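Local coordinates for exoribonuclease II, mitochondrial (Candida glabrata, PDB 6F3H), which degrades RNA from the 3' end as the exoribonuclease component of the mitochondrial RNA degradosome, with a magnesium-binding active site, at residues A[404-416]-A[421-433]. The protein carries 1 engineered substitution. Sequence-based numbering, arbitrary orientation.
Sequences DAHEINDGISIEE and RSRIHIHIADPAG. Engineered in segment 404-416: N409 (natural residue Asp). With MG (magnesium ion), chain E; nucleotides of chain C.
S413 OG has two hydrogen-bond partners: H427 NE2 donates to it at 3.0 Å, with the hydroxyl lying at the edge of the imidazole and in its plane, and the carbonyl O of P396 is the other. With OG beside the backbone N and anti to the carbonyl carbon (chi1 -63°), S413 turns its hydroxyl to the ring of H427, two residues beyond its own pair partner H425; the bond runs diagonally across the ladder. S492 holds ND1 of the same ring, fixing its rotation from both nitrogens. On the same face H425 is tied through ND1 to S494, and E415 and R423 lie side by side. Their salt bridge, E415 OE1 to R423 NH1 at 2.7 Å, is bent and weak as a hydrogen bond, with the two planes 73° apart; E496 takes NE of R423. Strands 410-416 and 421-429 form an antiparallel beta hairpin in the RNB domain, with 410-416 outermost in its sheet and 421-429 paired on its other side with strand 488-499. The backbone ladder runs from E415 and R423 down to A429 N, which reaches N409 O at 2.9 Å from above the carbonyl plane. On the other face I414 CG1 packs against I424 CD1 at 3.5 Å, and I412 CG2 lies against I426 CD1 at 4.0 Å; I414 also packs on helix 543-567, I426 on helix 603-625 and I412 on both. Farther along this face D410 OD1 binds the magnesium ion at 2.3 Å, an ion it shares with D401. Just before the strand, the backbone holds the RNA: E407 N donates to O3' of C6 of chain C at 2.6 Å, and N409 N to its OP1 at 2.9 Å. N409 is engineered in place of Asp; its ND2 bonds weakly to that OP1, while OD1 accepts from M700 N.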
loop_
_atom_site.group_PDB
_atom_site.type_symbol
_atom_site.label_atom_id
_atom_site.label_comp_id
_atom_site.label_asym_id
_atom_site.label_seq_id
_atom_site.Cartn_x
_atom_site.Cartn_y
_atom_site.Cartn_z
ATOM N N ASP A 404 -21.143 -3.561 8.659
ATOM C CA ASP A 404 -20.383 -4.533 7.878
ATOM C C ASP A 404 -18.912 -4.652 8.304
ATOM O O ASP A 404 -18.041 -4.790 7.442
ATOM C CB ASP A 404 -20.486 -4.118 6.417
ATOM C CG ASP A 404 -20.169 -2.640 6.223
ATOM O OD1 ASP A 404 -18.990 -2.261 6.390
ATOM O OD2 ASP A 404 -21.097 -1.850 5.940
ATOM N N ALA A 405 -18.589 -4.654 9.597
ATOM C CA ALA A 405 -17.212 -4.589 10.071
ATOM C C ALA A 405 -16.722 -5.967 10.490
ATOM O O ALA A 405 -17.515 -6.857 10.814
ATOM C CB ALA A 405 -17.082 -3.623 11.246
ATOM N N HIS A 406 -15.403 -6.151 10.447
ATOM C CA HIS A 406 -14.788 -7.442 10.724
ATOM C C HIS A 406 -14.040 -7.462 12.049
ATOM O O HIS A 406 -14.356 -8.253 12.941
ATOM C CB HIS A 406 -13.823 -7.805 9.601
ATOM C CG HIS A 406 -14.480 -7.916 8.270
ATOM N ND1 HIS A 406 -14.775 -6.814 7.499
ATOM C CD2 HIS A 406 -14.919 -8.992 7.578
ATOM C CE1 HIS A 406 -15.356 -7.207 6.380
ATOM N NE2 HIS A 406 -15.456 -8.525 6.404
ATOM N N GLU A 407 -13.050 -6.597 12.193
ATOM C CA GLU A 407 -12.238 -6.524 13.390
ATOM C C GLU A 407 -12.593 -5.247 14.119
ATOM O O GLU A 407 -12.577 -4.160 13.530
ATOM C CB GLU A 407 -10.741 -6.527 13.068
ATOM C CG GLU A 407 -10.220 -7.784 12.396
ATOM C CD GLU A 407 -9.669 -7.530 11.003
ATOM O OE1 GLU A 407 -8.607 -8.111 10.675
ATOM O OE2 GLU A 407 -10.278 -6.734 10.249
ATOM N N ILE A 408 -12.903 -5.383 15.396
ATOM C CA ILE A 408 -13.181 -4.251 16.265
ATOM C C ILE A 408 -11.935 -4.048 17.110
ATOM O O ILE A 408 -11.692 -4.826 18.034
ATOM C CB ILE A 408 -14.419 -4.501 17.134
ATOM C CG1 ILE A 408 -15.449 -5.315 16.355
ATOM C CG2 ILE A 408 -15.042 -3.197 17.590
ATOM C CD1 ILE A 408 -15.919 -4.650 15.062
ATOM N N ASN A 409 -11.163 -2.989 16.813
ATOM C CA ASN A 409 -9.876 -2.734 17.445
ATOM C C ASN A 409 -9.953 -1.678 18.539
ATOM O O ASN A 409 -9.038 -1.589 19.362
ATOM C CB ASN A 409 -8.842 -2.207 16.410
ATOM C CG ASN A 409 -8.291 -3.274 15.465
ATOM O OD1 ASN A 409 -7.415 -4.060 15.831
ATOM N ND2 ASN A 409 -8.748 -3.249 14.226
ATOM N N ASP A 410 -11.045 -0.918 18.599
ATOM C CA ASP A 410 -11.117 0.347 19.320
ATOM C C ASP A 410 -12.406 0.514 20.120
ATOM O O ASP A 410 -13.487 0.151 19.655
ATOM C CB ASP A 410 -11.038 1.481 18.294
ATOM C CG ASP A 410 -12.172 1.407 17.244
ATOM O OD1 ASP A 410 -12.658 0.286 16.969
ATOM O OD2 ASP A 410 -12.530 2.420 16.608
ATOM N N GLY A 411 -12.293 1.124 21.295
ATOM C CA GLY A 411 -13.453 1.616 22.024
ATOM C C GLY A 411 -13.094 2.889 22.762
ATOM O O GLY A 411 -11.933 3.125 23.088
ATOM N N ILE A 412 -14.106 3.707 23.041
ATOM C CA ILE A 412 -13.925 4.972 23.749
ATOM C C ILE A 412 -14.764 5.005 25.019
ATOM O O ILE A 412 -15.930 4.588 25.025
ATOM C CB ILE A 412 -14.309 6.169 22.862
ATOM C CG1 ILE A 412 -13.818 5.950 21.445
ATOM C CG2 ILE A 412 -13.753 7.446 23.420
ATOM C CD1 ILE A 412 -14.228 7.051 20.532
ATOM N N SER A 413 -14.191 5.579 26.076
ATOM C CA SER A 413 -14.876 5.761 27.343
ATOM C C SER A 413 -14.511 7.129 27.879
ATOM O O SER A 413 -13.357 7.551 27.769
ATOM C CB SER A 413 -14.491 4.671 28.332
ATOM O OG SER A 413 -14.912 3.401 27.852
ATOM N N ILE A 414 -15.506 7.835 28.417
ATOM C CA ILE A 414 -15.287 9.149 29.004
ATOM C C ILE A 414 -15.855 9.187 30.412
ATOM O O ILE A 414 -16.877 8.556 30.718
ATOM C CB ILE A 414 -15.881 10.282 28.144
ATOM C CG1 ILE A 414 -15.608 11.637 28.779
ATOM C CG2 ILE A 414 -17.340 10.110 27.963
ATOM C CD1 ILE A 414 -15.979 12.769 27.907
ATOM N N GLU A 415 -15.153 9.902 31.276
ATOM C CA GLU A 415 -15.614 10.235 32.607
ATOM C C GLU A 415 -15.619 11.737 32.751
ATOM O O GLU A 415 -14.558 12.370 32.688
ATOM C CB GLU A 415 -14.715 9.618 33.653
ATOM C CG GLU A 415 -15.063 8.216 33.914
ATOM C CD GLU A 415 -14.000 7.558 34.713
ATOM O OE1 GLU A 415 -12.888 8.127 34.759
ATOM O OE2 GLU A 415 -14.286 6.508 35.322
ATOM N N GLU A 416 -16.804 12.306 32.943
ATOM C CA GLU A 416 -16.867 13.731 33.207
ATOM C C GLU A 416 -16.634 13.920 34.697
ATOM O O GLU A 416 -17.466 13.534 35.527
ATOM C CB GLU A 416 -18.184 14.329 32.736
ATOM C CG GLU A 416 -18.012 15.808 32.422
ATOM C CD GLU A 416 -19.290 16.481 31.934
ATOM O OE1 GLU A 416 -20.355 15.815 31.888
ATOM O OE2 GLU A 416 -19.209 17.675 31.557
ATOM N N ARG A 421 -13.041 19.533 33.255
ATOM C CA ARG A 421 -12.142 18.414 33.013
ATOM C C ARG A 421 -12.874 17.098 32.753
ATOM O O ARG A 421 -13.828 16.751 33.463
ATOM C CB ARG A 421 -11.229 18.272 34.203
ATOM C CG ARG A 421 -10.384 17.088 34.171
ATOM C CD ARG A 421 -9.432 17.165 35.317
ATOM N NE ARG A 421 -8.587 18.364 35.237
ATOM C CZ ARG A 421 -7.280 18.380 34.957
ATOM N NH1 ARG A 421 -6.625 17.257 34.672
ATOM N NH2 ARG A 421 -6.624 19.537 34.938
ATOM N N SER A 422 -12.397 16.349 31.747
ATOM C CA SER A 422 -12.919 15.028 31.415
ATOM C C SER A 422 -11.761 14.043 31.342
ATOM O O SER A 422 -10.650 14.397 30.938
ATOM C CB SER A 422 -13.656 15.020 30.071
ATOM O OG SER A 422 -14.361 16.225 29.829
ATOM N N ARG A 423 -12.022 12.800 31.716
ATOM C CA ARG A 423 -11.016 11.761 31.583
ATOM C C ARG A 423 -11.441 10.789 30.499
ATOM O O ARG A 423 -12.609 10.387 30.426
ATOM C CB ARG A 423 -10.783 10.982 32.870
ATOM C CG ARG A 423 -9.841 9.805 32.631
ATOM C CD ARG A 423 -9.526 9.010 33.872
ATOM N NE ARG A 423 -9.253 9.859 35.022
ATOM C CZ ARG A 423 -9.864 9.736 36.195
ATOM N NH1 ARG A 423 -10.777 8.792 36.366
ATOM N NH2 ARG A 423 -9.563 10.550 37.195
ATOM N N ILE A 424 -10.479 10.423 29.659
ATOM C CA ILE A 424 -10.732 9.629 28.473
ATOM C C ILE A 424 -9.961 8.331 28.516
ATOM O O ILE A 424 -8.788 8.297 28.902
ATOM C CB ILE A 424 -10.371 10.418 27.221
ATOM C CG1 ILE A 424 -10.923 11.822 27.402
ATOM C CG2 ILE A 424 -10.906 9.698 26.043
ATOM C CD1 ILE A 424 -12.439 11.872 27.398
ATOM N N HIS A 425 -10.624 7.270 28.078
ATOM C CA HIS A 425 -10.045 5.944 28.023
ATOM C C HIS A 425 -10.248 5.378 26.643
ATOM O O HIS A 425 -11.382 5.293 26.164
ATOM C CB HIS A 425 -10.676 5.035 29.049
ATOM C CG HIS A 425 -10.491 5.510 30.449
ATOM N ND1 HIS A 425 -9.381 5.189 31.201
ATOM C CD2 HIS A 425 -11.273 6.284 31.234
ATOM C CE1 HIS A 425 -9.496 5.736 32.396
ATOM N NE2 HIS A 425 -10.635 6.403 32.442
ATOM N N ILE A 426 -9.152 4.973 26.027
ATOM C CA ILE A 426 -9.164 4.374 24.710
ATOM C C ILE A 426 -8.735 2.949 24.887
ATOM O O ILE A 426 -7.581 2.676 25.235
ATOM C CB ILE A 426 -8.234 5.106 23.756
ATOM C CG1 ILE A 426 -8.399 6.588 24.001
ATOM C CG2 ILE A 426 -8.574 4.749 22.332
ATOM C CD1 ILE A 426 -9.788 7.062 23.637
ATOM N N HIS A 427 -9.660 2.046 24.651
ATOM C CA HIS A 427 -9.413 0.640 24.878
ATOM C C HIS A 427 -9.187 -0.004 23.537
ATOM O O HIS A 427 -10.075 -0.011 22.685
ATOM C CB HIS A 427 -10.565 -0.027 25.607
ATOM C CG HIS A 427 -11.089 0.804 26.716
ATOM N ND1 HIS A 427 -10.378 1.003 27.875
ATOM C CD2 HIS A 427 -12.256 1.471 26.859
ATOM C CE1 HIS A 427 -11.078 1.789 28.671
ATOM N NE2 HIS A 427 -12.224 2.079 28.082
ATOM N N ILE A 428 -7.999 -0.524 23.359
ATOM C CA ILE A 428 -7.596 -1.135 22.118
ATOM C C ILE A 428 -7.599 -2.629 22.370
ATOM O O ILE A 428 -7.144 -3.080 23.427
ATOM C CB ILE A 428 -6.203 -0.624 21.723
ATOM C CG1 ILE A 428 -6.276 0.854 21.373
ATOM C CG2 ILE A 428 -5.734 -1.359 20.517
ATOM C CD1 ILE A 428 -7.553 1.235 20.664
ATOM N N ALA A 429 -8.128 -3.394 21.426
ATOM C CA ALA A 429 -8.057 -4.836 21.583
ATOM C C ALA A 429 -6.607 -5.244 21.815
ATOM O O ALA A 429 -5.679 -4.543 21.393
ATOM C CB ALA A 429 -8.626 -5.531 20.356
ATOM N N ASP A 430 -6.373 -6.372 22.468
ATOM C CA ASP A 430 -5.012 -6.763 22.812
ATOM C C ASP A 430 -4.692 -8.093 22.155
ATOM O O ASP A 430 -4.613 -9.138 22.814
ATOM C CB ASP A 430 -4.793 -6.841 24.318
ATOM C CG ASP A 430 -3.425 -7.342 24.649
ATOM O OD1 ASP A 430 -2.466 -6.847 24.015
ATOM O OD2 ASP A 430 -3.310 -8.228 25.518
ATOM N N PRO A 431 -4.486 -8.086 20.849
ATOM C CA PRO A 431 -4.095 -9.327 20.203
ATOM C C PRO A 431 -2.677 -9.722 20.571
ATOM O O PRO A 431 -2.356 -10.916 20.567
ATOM C CB PRO A 431 -4.277 -9.013 18.717
ATOM C CG PRO A 431 -4.036 -7.555 18.627
ATOM C CD PRO A 431 -4.436 -6.939 19.935
ATOM N N ALA A 432 -1.827 -8.757 20.933
ATOM C CA ALA A 432 -0.472 -9.102 21.348
ATOM C C ALA A 432 -0.478 -10.116 22.490
ATOM O O ALA A 432 0.464 -10.903 22.628
ATOM C CB ALA A 432 0.287 -7.835 21.740
ATOM N N GLY A 433 -1.535 -10.129 23.306
ATOM C CA GLY A 433 -1.569 -11.015 24.455
ATOM C C GLY A 433 -1.661 -12.494 24.135
ATOM O O GLY A 433 -1.227 -13.321 24.934
HETATM MG MG MG E . -14.181 0.515 15.309
ATOM P P C C 6 -11.086 -0.599 13.251
ATOM O OP1 C C 6 -11.505 -1.414 14.399
ATOM O OP2 C C 6 -9.676 -0.226 13.051
ATOM O "O5'" C C 6 -11.639 -1.391 12.005
ATOM C "C5'" C C 6 -13.034 -1.620 11.891
ATOM C "C4'" C C 6 -13.414 -2.148 10.527
ATOM O "O4'" C C 6 -13.286 -1.119 9.509
ATOM C "C3'" C C 6 -12.578 -3.277 9.969
ATOM O "O3'" C C 6 -12.840 -4.527 10.569
ATOM C "C2'" C C 6 -12.979 -3.236 8.518
ATOM O "O2'" C C 6 -14.308 -3.697 8.416
ATOM C "C1'" C C 6 -13.011 -1.729 8.271
ATOM N N1 C C 6 -11.723 -1.231 7.711
ATOM C C2 C C 6 -11.532 -1.320 6.311
ATOM O O2 C C 6 -12.431 -1.771 5.600
ATOM N N3 C C 6 -10.403 -0.921 5.692
ATOM C C4 C C 6 -9.437 -0.438 6.441
ATOM N N4 C C 6 -8.339 -0.044 5.787
ATOM C C5 C C 6 -9.580 -0.327 7.866
ATOM C C6 C C 6 -10.709 -0.733 8.461
ATOM P P A C 5 -7.926 4.099 12.921
ATOM O OP1 A C 5 -7.494 3.621 14.253
ATOM O OP2 A C 5 -7.032 3.880 11.748
ATOM O "O5'" A C 5 -9.296 3.378 12.605
ATOM C "C5'" A C 5 -10.368 3.501 13.517
ATOM C "C4'" A C 5 -11.682 3.102 12.910
ATOM O "O4'" A C 5 -12.019 3.995 11.822
ATOM C "C3'" A C 5 -11.749 1.719 12.290
ATOM O "O3'" A C 5 -11.975 0.715 13.253
ATOM C "C2'" A C 5 -12.898 1.867 11.313
ATOM O "O2'" A C 5 -14.138 1.840 12.004
ATOM C "C1'" A C 5 -12.654 3.278 10.798
ATOM N N9 A C 5 -11.730 3.233 9.676
ATOM C C8 A C 5 -10.365 3.372 9.661
ATOM N N7 A C 5 -9.833 3.225 8.473
ATOM C C5 A C 5 -10.939 2.955 7.689
ATOM C C6 A C 5 -11.072 2.708 6.323
ATOM N N6 A C 5 -10.033 2.686 5.478
ATOM N N1 A C 5 -12.330 2.480 5.871
ATOM C C2 A C 5 -13.367 2.504 6.729
ATOM N N3 A C 5 -13.377 2.731 8.040
ATOM C C4 A C 5 -12.112 2.945 8.427
HETATM O O HOH W 1 -13.995 2.365 15.942
HETATM O O HOH W 2 -13.811 -0.076 17.159
#